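Local coordinates for Protein/nucleic acid deglycase 2 (Escherichia coli, PDB 1OI4) that removes glyoxal and methylglyoxal adducts from glycated proteins and nucleotides, releasing the repaired molecule with glycolate or lactate, at residues A[108-116]-A[130-140]. Sequence-based numbering, arbitrary orientation.
Sequences VTFTRDFVN and LLISADVIRGR
In the alpha/beta sandwich of this DJ-1/PfpI-family protein, helix 105-116 packs against the end of helix 128-134, where Arg-112 and Ala-134 touch. These helices flank strand 121-124 in sequence, and the second follows Cys-125, the probable nucleophile. The local axes of 108-116 and 130-134 cross at -84°, 8.4 Å apart at closest approach. Ala-134 CB lies against the backbone of helix 105-116, 3.6 Å from Arg-112 N. A Schellman motif ends helix 128-134, with Asp-135 at positive phi, and the chain turns so that Val-136 faces the first helix. Val-115 and Val-136 meet tip to tip, CG1 of Val-115 being 3.8 Å from CG2 of Val-136. Val-115 CG2 and Thr-111 CG2 both rest on Leu-131 CD2. Thr-111 OG1 is hydrogen-bonded to Phe-107 O in its own helix. Val-108 CG1 lies 3.3 Å from Ser-133 O. Arg-140 NH1 approaches Val-115 CG1, and Arg-140 NE forms a salt bridge with Asp-167 OD2. Arg-112 runs extended to CD, then bends at chi3 (-63°). This brings Arg-112 NE to 3.2 Å from Ala-134 O, in a bent hydrogen bond (142° at the hydrogen), with the oxygen lying out of the guanidinium plane.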
ATOM      1  N   VAL A 108      -7.865 -11.507  -3.422  1.00 12.58           N
ATOM      2  CA  VAL A 108      -6.589 -12.204  -3.430  1.00 11.59           C
ATOM      3  C   VAL A 108      -6.745 -13.530  -4.167  1.00 12.45           C
ATOM      4  O   VAL A 108      -5.896 -13.903  -4.975  1.00 11.16           O
ATOM      5  CB  VAL A 108      -6.086 -12.466  -1.992  1.00 12.04           C
ATOM      6  CG1 VAL A 108      -4.741 -13.192  -2.029  1.00 11.21           C
ATOM      7  CG2 VAL A 108      -5.947 -11.147  -1.250  1.00 12.08           C
ATOM      8  N   THR A 109      -7.842 -14.228  -3.889  1.00 11.54           N
ATOM      9  CA  THR A 109      -8.126 -15.509  -4.527  1.00 13.08           C
ATOM     10  C   THR A 109      -8.364 -15.329  -6.028  1.00 12.91           C
ATOM     11  O   THR A 109      -7.918 -16.144  -6.841  1.00 14.02           O
ATOM     12  CB  THR A 109      -9.362 -16.183  -3.879  1.00 13.51           C
ATOM     13  OG1 THR A 109      -8.997 -16.691  -2.588  1.00 14.31           O
ATOM     14  CG2 THR A 109      -9.876 -17.331  -4.746  1.00 14.86           C
ATOM     15  N   PHE A 110      -9.061 -14.257  -6.392  1.00 12.74           N
ATOM     16  CA  PHE A 110      -9.339 -13.969  -7.796  1.00 12.83           C
ATOM     17  C   PHE A 110      -8.011 -13.757  -8.521  1.00 13.12           C
ATOM     18  O   PHE A 110      -7.772 -14.321  -9.593  1.00 12.65           O
ATOM     19  CB  PHE A 110     -10.188 -12.703  -7.916  1.00 14.93           C
ATOM     20  CG  PHE A 110     -10.631 -12.397  -9.320  1.00 15.31           C
ATOM     21  CD1 PHE A 110     -11.845 -12.879  -9.800  1.00 15.34           C
ATOM     22  CD2 PHE A 110      -9.832 -11.634 -10.163  1.00 14.78           C
ATOM     23  CE1 PHE A 110     -12.257 -12.603 -11.102  1.00 15.56           C
ATOM     24  CE2 PHE A 110     -10.234 -11.353 -11.467  1.00 17.47           C
ATOM     25  CZ  PHE A 110     -11.452 -11.839 -11.936  1.00 14.40           C
ATOM     26  N   THR A 111      -7.150 -12.940  -7.920  1.00 12.44           N
ATOM     27  CA  THR A 111      -5.849 -12.643  -8.493  1.00 11.92           C
ATOM     28  C   THR A 111      -5.011 -13.914  -8.636  1.00 13.14           C
ATOM     29  O   THR A 111      -4.405 -14.148  -9.679  1.00 12.54           O
ATOM     30  CB  THR A 111      -5.075 -11.627  -7.623  1.00 13.18           C
ATOM     31  OG1 THR A 111      -5.852 -10.431  -7.472  1.00 11.31           O
ATOM     32  CG2 THR A 111      -3.738 -11.277  -8.278  1.00 11.59           C
ATOM     33  N   ARG A 112      -4.990 -14.732  -7.587  1.00 12.70           N
ATOM     34  CA  ARG A 112      -4.223 -15.975  -7.590  1.00 13.01           C
ATOM     35  C   ARG A 112      -4.676 -16.924  -8.695  1.00 13.08           C
ATOM     36  O   ARG A 112      -3.864 -17.409  -9.483  1.00 11.73           O
ATOM     37  CB  ARG A 112      -4.356 -16.681  -6.238  1.00 12.81           C
ATOM     38  CG  ARG A 112      -3.646 -18.028  -6.163  1.00 16.81           C
ATOM     39  CD  ARG A 112      -3.937 -18.748  -4.846  1.00 19.60           C
ATOM     40  NE  ARG A 112      -3.426 -17.999  -3.703  1.00 21.91           N
ATOM     41  CZ  ARG A 112      -4.177 -17.512  -2.721  1.00 22.38           C
ATOM     42  NH1 ARG A 112      -3.609 -16.839  -1.727  1.00 24.06           N
ATOM     43  NH2 ARG A 112      -5.491 -17.697  -2.731  1.00 22.87           N
ATOM     44  N   ASP A 113      -5.974 -17.194  -8.731  1.00 13.48           N
ATOM     45  CA  ASP A 113      -6.543 -18.084  -9.731  1.00 15.52           C
ATOM     46  C   ASP A 113      -6.341 -17.561 -11.143  1.00 15.97           C
ATOM     47  O   ASP A 113      -6.075 -18.339 -12.062  1.00 15.42           O
ATOM     48  CB  ASP A 113      -8.032 -18.280  -9.472  1.00 16.32           C
ATOM     49  CG  ASP A 113      -8.299 -19.076  -8.216  1.00 17.82           C
ATOM     50  OD1 ASP A 113      -9.486 -19.280  -7.890  1.00 17.56           O
ATOM     51  OD2 ASP A 113      -7.323 -19.495  -7.556  1.00 17.47           O
ATOM     52  N   PHE A 114      -6.458 -16.247 -11.318  1.00 16.00           N
ATOM     53  CA  PHE A 114      -6.282 -15.672 -12.640  1.00 14.67           C
ATOM     54  C   PHE A 114      -4.846 -15.876 -13.106  1.00 15.28           C
ATOM     55  O   PHE A 114      -4.605 -16.307 -14.234  1.00 16.17           O
ATOM     56  CB  PHE A 114      -6.618 -14.177 -12.651  1.00 17.07           C
ATOM     57  CG  PHE A 114      -6.949 -13.657 -14.022  1.00 16.96           C
ATOM     58  CD1 PHE A 114      -8.249 -13.738 -14.513  1.00 19.62           C
ATOM     59  CD2 PHE A 114      -5.947 -13.175 -14.857  1.00 15.06           C
ATOM     60  CE1 PHE A 114      -8.548 -13.351 -15.823  1.00 19.26           C
ATOM     61  CE2 PHE A 114      -6.233 -12.786 -16.169  1.00 16.83           C
ATOM     62  CZ  PHE A 114      -7.537 -12.876 -16.652  1.00 15.61           C
ATOM     63  N   VAL A 115      -3.891 -15.574 -12.232  1.00 13.41           N
ATOM     64  CA  VAL A 115      -2.485 -15.746 -12.570  1.00 12.72           C
ATOM     65  C   VAL A 115      -2.179 -17.208 -12.893  1.00 13.48           C
ATOM     66  O   VAL A 115      -1.493 -17.505 -13.872  1.00 13.72           O
ATOM     67  CB  VAL A 115      -1.568 -15.290 -11.416  1.00 13.19           C
ATOM     68  CG1 VAL A 115      -0.123 -15.688 -11.715  1.00 12.61           C
ATOM     69  CG2 VAL A 115      -1.669 -13.772 -11.236  1.00 13.19           C
ATOM     70  N   ASN A 116      -2.683 -18.118 -12.066  1.00 13.54           N
ATOM     71  CA  ASN A 116      -2.451 -19.543 -12.284  1.00 16.23           C
ATOM     72  C   ASN A 116      -3.128 -20.070 -13.550  1.00 17.21           C
ATOM     73  O   ASN A 116      -2.854 -21.190 -13.982  1.00 19.78           O
ATOM     74  CB  ASN A 116      -2.914 -20.358 -11.072  1.00 16.29           C
ATOM     75  CG  ASN A 116      -1.984 -20.206  -9.875  1.00 15.91           C
ATOM     76  OD1 ASN A 116      -0.798 -19.931 -10.034  1.00 20.79           O
ATOM     77  ND2 ASN A 116      -2.514 -20.403  -8.679  1.00 16.16           N
ATOM     78  N   LEU A 130      -1.214  -6.932  -4.921  1.00  8.20           N
ATOM     79  CA  LEU A 130      -2.195  -8.006  -4.974  1.00  9.31           C
ATOM     80  C   LEU A 130      -1.526  -9.309  -5.413  1.00 11.57           C
ATOM     81  O   LEU A 130      -1.914 -10.392  -4.973  1.00 12.73           O
ATOM     82  CB  LEU A 130      -3.357  -7.624  -5.902  1.00  8.10           C
ATOM     83  CG  LEU A 130      -4.422  -6.778  -5.177  1.00  7.78           C
ATOM     84  CD1 LEU A 130      -5.371  -6.101  -6.150  1.00  8.84           C
ATOM     85  CD2 LEU A 130      -5.193  -7.682  -4.232  1.00  8.42           C
ATOM     86  N   LEU A 131      -0.507  -9.193  -6.261  1.00 11.34           N
ATOM     87  CA  LEU A 131       0.241 -10.354  -6.732  1.00 10.98           C
ATOM     88  C   LEU A 131       1.032 -10.919  -5.554  1.00 10.48           C
ATOM     89  O   LEU A 131       1.188 -12.130  -5.422  1.00  9.68           O
ATOM     90  CB  LEU A 131       1.194  -9.952  -7.861  1.00 10.07           C
ATOM     91  CG  LEU A 131       0.543  -9.468  -9.160  1.00  9.90           C
ATOM     92  CD1 LEU A 131       1.616  -9.015 -10.138  1.00  8.61           C
ATOM     93  CD2 LEU A 131      -0.286 -10.588  -9.766  1.00  6.66           C
ATOM     94  N   ILE A 132       1.535 -10.032  -4.700  1.00 11.21           N
ATOM     95  CA  ILE A 132       2.268 -10.464  -3.513  1.00 10.64           C
ATOM     96  C   ILE A 132       1.309 -11.243  -2.617  1.00 10.89           C
ATOM     97  O   ILE A 132       1.605 -12.360  -2.198  1.00 11.78           O
ATOM     98  CB  ILE A 132       2.815  -9.264  -2.705  1.00 10.34           C
ATOM     99  CG1 ILE A 132       4.010  -8.642  -3.429  1.00 12.05           C
ATOM    100  CG2 ILE A 132       3.215  -9.712  -1.301  1.00  7.73           C
ATOM    101  CD1 ILE A 132       4.573  -7.411  -2.730  1.00 10.07           C
ATOM    102  N   SER A 133       0.150 -10.649  -2.341  1.00 10.86           N
ATOM    103  CA  SER A 133      -0.845 -11.278  -1.482  1.00 10.26           C
ATOM    104  C   SER A 133      -1.310 -12.636  -2.014  1.00 12.96           C
ATOM    105  O   SER A 133      -1.592 -13.556  -1.235  1.00 11.14           O
ATOM    106  CB  SER A 133      -2.046 -10.347  -1.304  1.00 11.23           C
ATOM    107  OG  SER A 133      -1.664  -9.153  -0.641  1.00  9.87           O
ATOM    108  N   ALA A 134      -1.402 -12.761  -3.335  1.00 11.25           N
ATOM    109  CA  ALA A 134      -1.817 -14.019  -3.941  1.00 10.40           C
ATOM    110  C   ALA A 134      -0.642 -14.996  -3.864  1.00 12.36           C
ATOM    111  O   ALA A 134      -0.807 -16.201  -4.052  1.00 11.18           O
ATOM    112  CB  ALA A 134      -2.228 -13.792  -5.395  1.00  9.05           C
ATOM    113  N   ASP A 135       0.540 -14.446  -3.582  1.00 13.43           N
ATOM    114  CA  ASP A 135       1.786 -15.196  -3.462  1.00 14.21           C
ATOM    115  C   ASP A 135       2.074 -16.025  -4.711  1.00 14.45           C
ATOM    116  O   ASP A 135       2.284 -17.235  -4.637  1.00 13.77           O
ATOM    117  CB  ASP A 135       1.742 -16.087  -2.217  1.00 16.04           C
ATOM    118  CG  ASP A 135       3.096 -16.690  -1.883  1.00 18.61           C
ATOM    119  OD1 ASP A 135       4.118 -15.989  -2.032  1.00 17.94           O
ATOM    120  OD2 ASP A 135       3.139 -17.860  -1.459  1.00 21.64           O
ATOM    121  N   VAL A 136       2.099 -15.353  -5.856  1.00 14.59           N
ATOM    122  CA  VAL A 136       2.349 -16.005  -7.133  1.00 13.65           C
ATOM    123  C   VAL A 136       3.486 -15.376  -7.924  1.00 13.57           C
ATOM    124  O   VAL A 136       3.497 -15.466  -9.147  1.00 15.41           O
ATOM    125  CB  VAL A 136       1.104 -15.963  -8.034  1.00 13.16           C
ATOM    126  CG1 VAL A 136      -0.003 -16.811  -7.433  1.00 14.08           C
ATOM    127  CG2 VAL A 136       0.647 -14.514  -8.208  1.00 13.77           C
ATOM    128  N   ILE A 137       4.446 -14.754  -7.249  1.00 12.52           N
ATOM    129  CA  ILE A 137       5.536 -14.126  -7.983  1.00 13.59           C
ATOM    130  C   ILE A 137       6.930 -14.621  -7.618  1.00 14.79           C
ATOM    131  O   ILE A 137       7.925 -14.134  -8.157  1.00 15.47           O
ATOM    132  CB  ILE A 137       5.498 -12.583  -7.831  1.00 14.59           C
ATOM    133  CG1 ILE A 137       5.695 -12.184  -6.366  1.00 15.10           C
ATOM    134  CG2 ILE A 137       4.173 -12.046  -8.361  1.00 16.09           C
ATOM    135  CD1 ILE A 137       5.735 -10.679  -6.140  1.00 16.40           C
ATOM    136  N   ARG A 138       7.014 -15.592  -6.714  1.00 15.39           N
ATOM    137  CA  ARG A 138       8.319 -16.108  -6.328  1.00 16.72           C
ATOM    138  C   ARG A 138       9.010 -16.662  -7.569  1.00 16.32           C
ATOM    139  O   ARG A 138       8.458 -17.507  -8.271  1.00 14.82           O
ATOM    140  CB  ARG A 138       8.168 -17.198  -5.264  1.00 18.93           C
ATOM    141  CG  ARG A 138       9.486 -17.729  -4.716  1.00 19.87           C
ATOM    142  CD  ARG A 138       9.249 -18.472  -3.404  1.00 21.99           C
ATOM    143  NE  ARG A 138       8.743 -17.581  -2.357  1.00 22.57           N
ATOM    144  CZ  ARG A 138       9.505 -16.773  -1.624  1.00 21.93           C
ATOM    145  NH1 ARG A 138      10.820 -16.737  -1.811  1.00 20.36           N
ATOM    146  NH2 ARG A 138       8.951 -15.998  -0.700  1.00 23.47           N
ATOM    147  N   GLY A 139      10.208 -16.155  -7.847  1.00 17.15           N
ATOM    148  CA  GLY A 139      10.959 -16.608  -9.007  1.00 17.49           C
ATOM    149  C   GLY A 139      10.600 -15.915 -10.314  1.00 18.42           C
ATOM    150  O   GLY A 139      11.240 -16.157 -11.341  1.00 19.07           O
ATOM    151  N   ARG A 140       9.590 -15.049 -10.288  1.00 16.79           N
ATOM    152  CA  ARG A 140       9.172 -14.347 -11.497  1.00 16.30           C
ATOM    153  C   ARG A 140       9.735 -12.931 -11.590  1.00 15.70           C
ATOM    154  O   ARG A 140      10.005 -12.279 -10.576  1.00 14.57           O
ATOM    155  CB  ARG A 140       7.643 -14.319 -11.582  1.00 17.65           C
ATOM    156  CG  ARG A 140       7.028 -15.707 -11.457  1.00 18.92           C
ATOM    157  CD  ARG A 140       5.594 -15.755 -11.944  1.00 19.32           C
ATOM    158  NE  ARG A 140       5.497 -15.450 -13.368  1.00 18.13           N
ATOM    159  CZ  ARG A 140       4.421 -15.697 -14.108  1.00 19.72           C
ATOM    160  NH1 ARG A 140       3.352 -16.259 -13.559  1.00 18.60           N
ATOM    161  NH2 ARG A 140       4.409 -15.369 -15.390  1.00 17.47           N
TER